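Local coordinates for protein BB0689 (Borrelia burgdorferi, PDB 4D53) that is an outer surface lipoprotein of the CAP superfamily whose biochemical role is not established, at residues Asn52-Thr56 against His57-Gly61; Arg90-Asn93 against Ala94-Ser98; Lys14-Tyr17 against Ser18-Glu22. All blocks are in the same frame, centred on the assembly; numbering follows the deposited sequence.

Contact 1 of 3, residues Asn52-Thr56 against His57-Gly61; sequences NRTIT and HTLFG
H57 sits at the bend of an ST turn, in which OG1 of T56 accepts the backbone N-H of T58. The side chain of H57 touches L82 of strand 75-84, and its ND1 is hydrogen-bonded to E80. T58 closes the turn: its N lies 3.2 Å from OG1 of T56, almost straight, with an N-H...O angle of 172°. The hydroxyl of T56 is swung to the side of its carbonyl carbon, opposite the backbone N (chi1 174°), which places it in front of that N-H. The hydroxyl of T58 adds a weak bond to the same oxygen, T58 OG1 to T56 OG1 at 3.3 Å. Threonine suits position 56 because it joins an acceptor hydroxyl to an apolar methyl, CG2, which lies 3.9 Å from CB of L59.

This loop links helices 36-52 and 64-69 of the CAP domain; the first ends in a Schellman motif, R53 having positive phi. A histidine bonded to a glutamate, as in H57-E80, recalls the His/Glu cluster of the CAP cavity, although no role follows from that alone. L59 turns back toward the helix end. Its N and T56 O are both hydrogen-bonded to OH of Y45, tying the turn to helix 36-52. Its CD1 meets CG2 of T54 at 4.2 Å, while CD2 lies 4.1 Å from ND2 of N52, itself hydrogen-bonded to the carbonyl of K48. F60 brings its ring up to N52 edge-first: CZ is 3.6 Å from OD1, which sits near the ring plane, and amide and ring stand 83° apart. CG of L59 lies over the centre of one face of this ring.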
ATOM      1  N   ASN A  52      15.183   7.845   0.479  1.00 22.50           N
ATOM      2  CA  ASN A  52      15.207   9.180   1.040  1.00 22.19           C
ATOM      3  C   ASN A  52      14.992   9.262   2.553  1.00 24.67           C
ATOM      4  O   ASN A  52      14.968  10.352   3.134  1.00 28.05           O
ATOM      5  CB  ASN A  52      14.186   9.994   0.284  1.00 23.70           C
ATOM      6  CG  ASN A  52      14.674  10.362  -1.073  1.00 25.72           C
ATOM      7  OD1 ASN A  52      15.439  11.313  -1.243  1.00 25.40           O
ATOM      8  ND2 ASN A  52      14.272   9.616  -2.055  1.00 21.64           N
ATOM      9  N   ARG A  53      14.893   8.128   3.209  1.00 23.08           N
ATOM     10  CA  ARG A  53      14.852   8.045   4.682  1.00 26.16           C
ATOM     11  C   ARG A  53      13.654   8.746   5.248  1.00 26.67           C
ATOM     12  O   ARG A  53      13.785   9.533   6.170  1.00 24.44           O
ATOM     13  CB  ARG A  53      16.173   8.552   5.352  1.00 30.00           C
ATOM     14  CG  ARG A  53      17.411   7.861   4.747  1.00 40.07           C
ATOM     15  CD  ARG A  53      18.639   8.332   5.527  1.00 49.97           C
ATOM     16  NE  ARG A  53      19.840   8.422   4.703  1.00 57.49           N
ATOM     17  CZ  ARG A  53      20.963   9.085   5.027  1.00 62.75           C
ATOM     18  NH1 ARG A  53      21.092   9.751   6.188  1.00 55.57           N
ATOM     19  NH2 ARG A  53      21.978   9.075   4.173  1.00 64.49           N
ATOM     20  N   THR A  54      12.447   8.455   4.731  1.00 23.24           N
ATOM     21  CA  THR A  54      11.249   9.212   5.150  1.00 20.40           C
ATOM     22  C   THR A  54      10.047   8.319   4.977  1.00 21.71           C
ATOM     23  O   THR A  54      10.071   7.371   4.190  1.00 20.64           O
ATOM     24  CB  THR A  54      11.054  10.482   4.271  1.00 22.54           C
ATOM     25  OG1 THR A  54       9.931  11.307   4.714  1.00 26.16           O
ATOM     26  CG2 THR A  54      10.778  10.222   2.808  1.00 23.27           C
ATOM     27  N   ILE A  55       8.977   8.678   5.679  1.00 19.89           N
ATOM     28  CA  ILE A  55       7.705   8.200   5.379  1.00 21.79           C
ATOM     29  C   ILE A  55       6.781   9.448   5.259  1.00 19.99           C
ATOM     30  O   ILE A  55       6.653  10.269   6.198  1.00 21.74           O
ATOM     31  CB  ILE A  55       7.205   7.257   6.515  1.00 23.75           C
ATOM     32  CG1 ILE A  55       8.068   6.014   6.658  1.00 23.75           C
ATOM     33  CG2 ILE A  55       5.752   6.994   6.291  1.00 24.46           C
ATOM     34  CD1 ILE A  55       7.971   5.088   5.448  1.00 23.99           C
ATOM     35  N   THR A  56       6.169   9.584   4.124  1.00 21.18           N
ATOM     36  CA  THR A  56       5.337  10.768   3.802  1.00 20.82           C
ATOM     37  C   THR A  56       4.478  10.454   2.620  1.00 21.29           C
ATOM     38  O   THR A  56       4.887   9.637   1.767  1.00 21.64           O
ATOM     39  CB  THR A  56       6.172  12.042   3.529  1.00 22.86           C
ATOM     40  OG1 THR A  56       5.273  13.070   3.093  1.00 21.83           O
ATOM     41  CG2 THR A  56       7.190  11.791   2.472  1.00 22.59           C
ATOM     42  N   HIS A  57       3.315  11.086   2.497  1.00 20.19           N
ATOM     43  CA  HIS A  57       2.428  10.868   1.327  1.00 20.22           C
ATOM     44  C   HIS A  57       2.771  11.813   0.174  1.00 23.34           C
ATOM     45  O   HIS A  57       2.233  11.654  -0.907  1.00 22.09           O
ATOM     46  CB  HIS A  57       0.950  11.075   1.712  1.00 22.91           C
ATOM     47  CG  HIS A  57       0.444  10.059   2.682  1.00 24.72           C
ATOM     48  ND1 HIS A  57       0.061   8.792   2.289  1.00 23.34           N
ATOM     49  CD2 HIS A  57       0.190  10.140   4.014  1.00 26.16           C
ATOM     50  CE1 HIS A  57      -0.417   8.139   3.341  1.00 27.38           C
ATOM     51  NE2 HIS A  57      -0.325   8.920   4.399  1.00 26.29           N
ATOM     52  N   THR A  58       3.658  12.802   0.389  1.00 22.10           N
ATOM     53  CA  THR A  58       3.839  13.890  -0.588  1.00 23.61           C
ATOM     54  C   THR A  58       5.284  14.090  -1.015  1.00 27.61           C
ATOM     55  O   THR A  58       5.762  15.199  -1.170  1.00 28.03           O
ATOM     56  CB  THR A  58       3.343  15.239  -0.019  1.00 26.56           C
ATOM     57  OG1 THR A  58       4.045  15.500   1.205  1.00 27.41           O
ATOM     58  CG2 THR A  58       1.851  15.122   0.246  1.00 31.07           C
ATOM     59  N   LEU A  59       6.020  13.014  -1.198  1.00 27.41           N
ATOM     60  CA  LEU A  59       7.433  13.158  -1.518  1.00 25.68           C
ATOM     61  C   LEU A  59       7.672  13.814  -2.886  1.00 26.89           C
ATOM     62  O   LEU A  59       6.999  13.499  -3.877  1.00 25.41           O
ATOM     63  CB  LEU A  59       8.189  11.844  -1.349  1.00 24.70           C
ATOM     64  CG  LEU A  59       9.705  11.956  -1.626  1.00 25.16           C
ATOM     65  CD1 LEU A  59      10.352  12.777  -0.458  1.00 26.07           C
ATOM     66  CD2 LEU A  59      10.325  10.584  -1.620  1.00 28.13           C
ATOM     67  N   PHE A  60       8.553  14.828  -2.919  1.00 26.34           N
ATOM     68  CA  PHE A  60       8.811  15.597  -4.150  1.00 25.84           C
ATOM     69  C   PHE A  60       7.645  16.255  -4.789  1.00 30.19           C
ATOM     70  O   PHE A  60       7.629  16.367  -5.970  1.00 28.58           O
ATOM     71  CB  PHE A  60       9.634  14.777  -5.164  1.00 27.83           C
ATOM     72  CG  PHE A  60      10.857  14.156  -4.553  1.00 29.04           C
ATOM     73  CD1 PHE A  60      11.596  14.871  -3.582  1.00 31.65           C
ATOM     74  CD2 PHE A  60      11.315  12.909  -4.934  1.00 32.06           C
ATOM     75  CE1 PHE A  60      12.690  14.333  -2.989  1.00 30.85           C
ATOM     76  CE2 PHE A  60      12.437  12.355  -4.335  1.00 29.02           C
ATOM     77  CZ  PHE A  60      13.128  13.066  -3.365  1.00 31.67           C
ATOM     78  N   GLY A  61       6.680  16.735  -4.003  1.00 29.67           N
ATOM     79  CA  GLY A  61       5.566  17.464  -4.510  1.00 31.65           C
ATOM     80  C   GLY A  61       4.532  16.624  -5.263  1.00 33.34           C
ATOM     81  O   GLY A  61       3.696  17.189  -5.963  1.00 36.10           O
TER

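Contact 2 of 3, residues Arg90-Asn93 against Ala94-Ser98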
ATOM      1  N   ARG A  90       1.839  -7.741  12.442  1.00 17.87           N
ATOM      2  CA  ARG A  90       1.370  -6.627  13.278  1.00 19.08           C
ATOM      3  C   ARG A  90       0.826  -5.426  12.532  1.00 17.53           C
ATOM      4  O   ARG A  90       0.220  -4.528  13.132  1.00 16.80           O
ATOM      5  CB  ARG A  90       2.523  -6.126  14.164  1.00 20.57           C
ATOM      6  CG  ARG A  90       3.032  -7.133  15.230  1.00 24.52           C
ATOM      7  CD  ARG A  90       1.966  -7.811  16.084  1.00 30.71           C
ATOM      8  NE  ARG A  90       2.598  -8.283  17.345  1.00 36.86           N
ATOM      9  CZ  ARG A  90       2.151  -8.089  18.616  1.00 42.31           C
ATOM     10  NH1 ARG A  90       0.956  -7.570  18.872  1.00 39.91           N
ATOM     11  NH2 ARG A  90       2.911  -8.462  19.673  1.00 37.33           N
ATOM     12  N   VAL A  91       1.057  -5.357  11.239  1.00 18.02           N
ATOM     13  CA  VAL A  91       0.787  -4.148  10.495  1.00 16.07           C
ATOM     14  C   VAL A  91      -0.712  -3.834  10.337  1.00 16.14           C
ATOM     15  O   VAL A  91      -1.137  -2.644  10.425  1.00 16.24           O
ATOM     16  CB  VAL A  91       1.568  -4.050   9.194  1.00 18.02           C
ATOM     17  CG1 VAL A  91       1.065  -5.005   8.108  1.00 19.64           C
ATOM     18  CG2 VAL A  91       1.526  -2.628   8.659  1.00 18.08           C
ATOM     19  N   VAL A  92      -1.549  -4.839  10.162  1.00 16.76           N
ATOM     20  CA  VAL A  92      -2.967  -4.576   9.947  1.00 16.15           C
ATOM     21  C   VAL A  92      -3.533  -3.968  11.240  1.00 16.52           C
ATOM     22  O   VAL A  92      -4.229  -2.985  11.207  1.00 16.29           O
ATOM     23  CB  VAL A  92      -3.755  -5.857   9.529  1.00 18.34           C
ATOM     24  CG1 VAL A  92      -5.243  -5.605   9.594  1.00 19.59           C
ATOM     25  CG2 VAL A  92      -3.327  -6.160   8.116  1.00 19.61           C
ATOM     26  N   ASN A  93      -3.178  -4.537  12.370  1.00 17.05           N
ATOM     27  CA  ASN A  93      -3.639  -3.960  13.615  1.00 19.12           C
ATOM     28  C   ASN A  93      -3.076  -2.590  13.876  1.00 16.92           C
ATOM     29  O   ASN A  93      -3.811  -1.725  14.406  1.00 15.77           O
ATOM     30  CB  ASN A  93      -3.404  -4.885  14.798  1.00 18.62           C
ATOM     31  CG  ASN A  93      -4.427  -6.027  14.831  1.00 24.36           C
ATOM     32  OD1 ASN A  93      -5.538  -5.883  14.356  1.00 28.69           O
ATOM     33  ND2 ASN A  93      -4.064  -7.121  15.414  1.00 22.29           N
ATOM     34  N   ALA A  94      -1.818  -2.350  13.462  1.00 16.99           N
ATOM     35  CA  ALA A  94      -1.299  -1.008  13.615  1.00 16.38           C
ATOM     36  C   ALA A  94      -2.094   0.046  12.767  1.00 15.71           C
ATOM     37  O   ALA A  94      -2.400   1.209  13.218  1.00 17.81           O
ATOM     38  CB  ALA A  94       0.186  -1.001  13.257  1.00 16.62           C
ATOM     39  N   TRP A  95      -2.515  -0.342  11.547  1.00 14.76           N
ATOM     40  CA  TRP A  95      -3.334   0.528  10.764  1.00 15.54           C
ATOM     41  C   TRP A  95      -4.789   0.668  11.344  1.00 15.65           C
ATOM     42  O   TRP A  95      -5.337   1.755  11.341  1.00 15.88           O
ATOM     43  CB  TRP A  95      -3.456  -0.022   9.270  1.00 15.97           C
ATOM     44  CG  TRP A  95      -2.225   0.235   8.461  1.00 16.91           C
ATOM     45  CD1 TRP A  95      -1.472   1.341   8.473  1.00 17.12           C
ATOM     46  CD2 TRP A  95      -1.705  -0.588   7.417  1.00 17.47           C
ATOM     47  NE1 TRP A  95      -0.486   1.257   7.519  1.00 20.31           N
ATOM     48  CE2 TRP A  95      -0.552   0.044   6.925  1.00 18.75           C
ATOM     49  CE3 TRP A  95      -2.041  -1.866   6.949  1.00 20.22           C
ATOM     50  CZ2 TRP A  95       0.171  -0.459   5.853  1.00 18.85           C
ATOM     51  CZ3 TRP A  95      -1.268  -2.424   5.931  1.00 19.51           C
ATOM     52  CH2 TRP A  95      -0.214  -1.714   5.386  1.00 17.13           C
ATOM     53  N   LEU A  96      -5.343  -0.409  11.882  1.00 18.36           N
ATOM     54  CA  LEU A  96      -6.652  -0.310  12.522  1.00 19.14           C
ATOM     55  C   LEU A  96      -6.677   0.693  13.705  1.00 20.36           C
ATOM     56  O   LEU A  96      -7.707   1.320  13.930  1.00 18.98           O
ATOM     57  CB  LEU A  96      -7.211  -1.657  12.939  1.00 18.65           C
ATOM     58  CG  LEU A  96      -7.639  -2.616  11.830  1.00 20.59           C
ATOM     59  CD1 LEU A  96      -7.939  -3.956  12.457  1.00 23.64           C
ATOM     60  CD2 LEU A  96      -8.827  -2.083  11.076  1.00 24.93           C
ATOM     61  N   ASN A  97      -5.553   0.865  14.398  1.00 17.08           N
ATOM     62  CA  ASN A  97      -5.431   1.789  15.531  1.00 18.99           C
ATOM     63  C   ASN A  97      -5.355   3.259  15.118  1.00 19.66           C
ATOM     64  O   ASN A  97      -5.396   4.121  15.981  1.00 19.18           O
ATOM     65  CB  ASN A  97      -4.219   1.282  16.387  1.00 19.79           C
ATOM     66  CG  ASN A  97      -3.879   2.166  17.586  1.00 22.08           C
ATOM     67  OD1 ASN A  97      -4.745   2.450  18.431  1.00 21.67           O
ATOM     68  ND2 ASN A  97      -2.590   2.688  17.609  1.00 19.68           N
ATOM     69  N   SER A  98      -5.232   3.532  13.808  1.00 16.26           N
ATOM     70  CA  SER A  98      -5.218   4.895  13.283  1.00 18.62           C
ATOM     71  C   SER A  98      -6.534   5.141  12.605  1.00 20.05           C
ATOM     72  O   SER A  98      -6.834   4.479  11.586  1.00 20.37           O
ATOM     73  CB  SER A  98      -4.069   5.068  12.274  1.00 18.65           C
ATOM     74  OG  SER A  98      -4.101   6.381  11.752  1.00 21.83           O
TER
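V91 and W95, one helical turn apart, lie side by side and point the same way, and the valine sets one methyl on the indole. CG2 of V91 stands over a face of the six-membered ring of W95, 3.6 Å from its centroid and 6° off the ring normal, a CH-pi contact made almost head-on. That methyl is the branch opposite the backbone N, whereas CG1 is wedged between N and carbonyl carbon (chi1 72°) and only brushes the ring margin, 4.1 Å from CZ3. A beta-branched residue suits the place: it offers a compact methyl to the flat indole without a long chain to fold. The buried indole N-H is satisfied by the carbonyl of L82, to which NE1 is hydrogen-bonded.

V92 makes a longer contact with L96, CG1 to CD1 at 4.3 Å. N93 crosses L96 at a slant, its OD1 coming within 3.6 Å of the same CD1. Asparagine is at ease here because its amide lies on the exposed side of the helix. The helix itself is held by i to i+4 hydrogen bonds, W95 N to V91 O at 2.9 Å and L96 N to V92 O at 2.9 Å among them.

W95 also meets H101 edge-to-face and packs on strands 75-84 and 125-134, while V91 and V92 meet L16 of helix 10-26. The arrangement is that of a short amphipathic alpha-helix, laying its apolar face on the central sheet of the CAP alpha-beta fold.

Contact 3 of 3, residues Lys14-Tyr17 against Ser18-Glu22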
ATOM      1  N   LYS A  14       1.529 -11.574  -0.391  1.00 23.08           N
ATOM      2  CA  LYS A  14       0.397 -12.548  -0.490  1.00 25.17           C
ATOM      3  C   LYS A  14      -0.307 -12.745   0.864  1.00 22.17           C
ATOM      4  O   LYS A  14      -1.561 -12.773   0.933  1.00 22.92           O
ATOM      5  CB  LYS A  14       0.994 -13.869  -1.068  1.00 27.28           C
ATOM      6  CG  LYS A  14       0.162 -15.128  -1.192  1.00 47.55           C
ATOM      7  CD  LYS A  14       1.065 -16.189  -1.936  1.00 51.97           C
ATOM      8  CE  LYS A  14       0.277 -17.063  -2.915  1.00 67.17           C
ATOM      9  NZ  LYS A  14      -0.904 -17.702  -2.245  1.00 69.08           N
ATOM     10  N   ILE A  15       0.462 -12.803   1.940  1.00 20.05           N
ATOM     11  CA  ILE A  15      -0.081 -12.899   3.288  1.00 21.70           C
ATOM     12  C   ILE A  15      -0.898 -11.649   3.601  1.00 21.54           C
ATOM     13  O   ILE A  15      -2.037 -11.718   4.145  1.00 21.20           O
ATOM     14  CB  ILE A  15       1.015 -13.247   4.288  1.00 22.69           C
ATOM     15  CG1 ILE A  15       1.494 -14.693   4.102  1.00 26.09           C
ATOM     16  CG2 ILE A  15       0.620 -13.036   5.776  1.00 23.32           C
ATOM     17  CD1 ILE A  15       2.862 -14.898   4.739  1.00 30.55           C
ATOM     18  N   LEU A  16      -0.302 -10.492   3.360  1.00 19.20           N
ATOM     19  CA  LEU A  16      -0.982  -9.244   3.704  1.00 19.51           C
ATOM     20  C   LEU A  16      -2.296  -9.072   2.931  1.00 20.18           C
ATOM     21  O   LEU A  16      -3.290  -8.694   3.511  1.00 18.71           O
ATOM     22  CB  LEU A  16      -0.104  -8.055   3.424  1.00 19.67           C
ATOM     23  CG  LEU A  16      -0.711  -6.676   3.747  1.00 21.45           C
ATOM     24  CD1 LEU A  16      -1.129  -6.651   5.226  1.00 20.66           C
ATOM     25  CD2 LEU A  16       0.325  -5.568   3.491  1.00 21.87           C
ATOM     26  N   TYR A  17      -2.292  -9.316   1.619  1.00 19.09           N
ATOM     27  CA  TYR A  17      -3.511  -9.237   0.818  1.00 20.39           C
ATOM     28  C   TYR A  17      -4.597 -10.143   1.383  1.00 20.96           C
ATOM     29  O   TYR A  17      -5.804  -9.767   1.517  1.00 19.66           O
ATOM     30  CB  TYR A  17      -3.185  -9.622  -0.667  1.00 22.53           C
ATOM     31  CG  TYR A  17      -2.451  -8.633  -1.545  1.00 21.09           C
ATOM     32  CD1 TYR A  17      -2.704  -7.263  -1.519  1.00 20.20           C
ATOM     33  CD2 TYR A  17      -1.460  -9.080  -2.428  1.00 21.95           C
ATOM     34  CE1 TYR A  17      -2.086  -6.403  -2.373  1.00 21.50           C
ATOM     35  CE2 TYR A  17      -0.833  -8.237  -3.275  1.00 19.27           C
ATOM     36  CZ  TYR A  17      -1.111  -6.905  -3.257  1.00 21.20           C
ATOM     37  OH  TYR A  17      -0.465  -6.083  -4.140  1.00 21.78           O
ATOM     38  N   SER A  18      -4.198 -11.330   1.725  1.00 21.70           N
ATOM     39  CA  SER A  18      -5.118 -12.323   2.336  1.00 26.59           C
ATOM     40  C   SER A  18      -5.730 -11.911   3.680  1.00 22.75           C
ATOM     41  O   SER A  18      -6.943 -12.045   3.900  1.00 22.78           O
ATOM     42  CB  SER A  18      -4.365 -13.662   2.450  1.00 30.43           C
ATOM     43  OG  SER A  18      -5.256 -14.595   3.008  1.00 37.03           O
ATOM     44  N   GLU A  19      -4.905 -11.320   4.549  1.00 20.84           N
ATOM     45  CA  GLU A  19      -5.372 -10.719   5.791  1.00 21.39           C
ATOM     46  C   GLU A  19      -6.330  -9.569   5.577  1.00 20.54           C
ATOM     47  O   GLU A  19      -7.416  -9.544   6.212  1.00 21.63           O
ATOM     48  CB  GLU A  19      -4.172 -10.267   6.632  1.00 22.75           C
ATOM     49  CG  GLU A  19      -4.626 -10.074   8.037  1.00 23.88           C
ATOM     50  CD  GLU A  19      -3.479  -9.685   9.010  1.00 29.20           C
ATOM     51  OE1 GLU A  19      -2.369  -9.305   8.580  1.00 26.61           O
ATOM     52  OE2 GLU A  19      -3.719  -9.826  10.200  1.00 27.54           O
ATOM     53  N   ILE A  20      -6.037  -8.660   4.643  1.00 17.88           N
ATOM     54  CA  ILE A  20      -6.926  -7.557   4.390  1.00 21.02           C
ATOM     55  C   ILE A  20      -8.251  -8.127   3.805  1.00 22.03           C
ATOM     56  O   ILE A  20      -9.358  -7.636   4.143  1.00 19.44           O
ATOM     57  CB  ILE A  20      -6.240  -6.521   3.494  1.00 22.56           C
ATOM     58  CG1 ILE A  20      -5.094  -5.867   4.260  1.00 20.35           C
ATOM     59  CG2 ILE A  20      -7.237  -5.509   2.880  1.00 22.58           C
ATOM     60  CD1 ILE A  20      -4.237  -4.986   3.368  1.00 21.48           C
ATOM     61  N   ALA A  21      -8.124  -9.056   2.877  1.00 20.45           N
ATOM     62  CA  ALA A  21      -9.329  -9.679   2.268  1.00 24.39           C
ATOM     63  C   ALA A  21     -10.235 -10.316   3.308  1.00 22.22           C
ATOM     64  O   ALA A  21     -11.476 -10.130   3.224  1.00 23.73           O
ATOM     65  CB  ALA A  21      -8.981 -10.723   1.181  1.00 24.99           C
ATOM     66  N   GLU A  22      -9.655 -10.994   4.264  1.00 22.79           N
ATOM     67  CA  GLU A  22     -10.448 -11.641   5.334  1.00 26.92           C
ATOM     68  C   GLU A  22     -11.138 -10.645   6.252  1.00 25.28           C
ATOM     69  O   GLU A  22     -12.307 -10.812   6.615  1.00 24.89           O
ATOM     70  CB  GLU A  22      -9.595 -12.628   6.124  1.00 32.00           C
ATOM     71  CG  GLU A  22     -10.448 -13.675   6.804  1.00 48.86           C
ATOM     72  CD  GLU A  22     -11.329 -14.460   5.815  1.00 48.93           C
ATOM     73  OE1 GLU A  22     -10.831 -15.434   5.238  1.00 59.71           O
ATOM     74  OE2 GLU A  22     -12.506 -14.099   5.607  1.00 62.37           O
TER
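S18 takes up the carbonyl of K14 through its backbone N, with N and O 3.1 Å apart, and the same i to i+4 pattern carries on for four more residues. E19 N reaches I15 O at 2.9 Å, I20 N reaches L16 O at 3.0 Å with an N-H...O angle of 164°, A21 N reaches Y17 O at 2.8 Å, and E22 N reaches S18 O at 2.9 Å. Five carbonyls and five N-H groups are thereby paired, the main chain's polar groups being satisfied within the helix.

Among the side chains, L16 and I20 make the main apolar pair, crossing at a slant. CG of L16 stands out from the helix, 3.9 Å from CD1 of I20, and chi2 of 57° carries CD1 of L16 forward to CD1 of I20, 4.0 Å away. Both are branched and buried, as befits residues facing the protein interior. Y17 is partly exposed, but its hydroxyl is gripped twice from outside, by the carboxylate of E39 and the backbone N of G115. Helix 10-26 is thus an outer helix of the CAP alpha-beta-alpha fold, packed through L16 on helix 91-96 and on F127 and V129 of the sheet.

Along the chain contact 3 comes first, on helix 10-26, then contact 1 in the loop after helix 36-52, then contact 2 on helix 91-96. Contacts 2 and 3 are neighbours, their centres about 13 Å apart, and they touch: CG2 of V92 meets CD1 of L16 at 3.7 Å, so two helices distant in sequence pack against each other and both reach strand 125-134. Contact 1 lies on the opposite side of the chain's centre from contact 3, about 26 Å away between centres, and about 21 Å from contact 2. It shares strand 75-84 with contact 2, so the mixed sheet connects the surface loop to the helical layer.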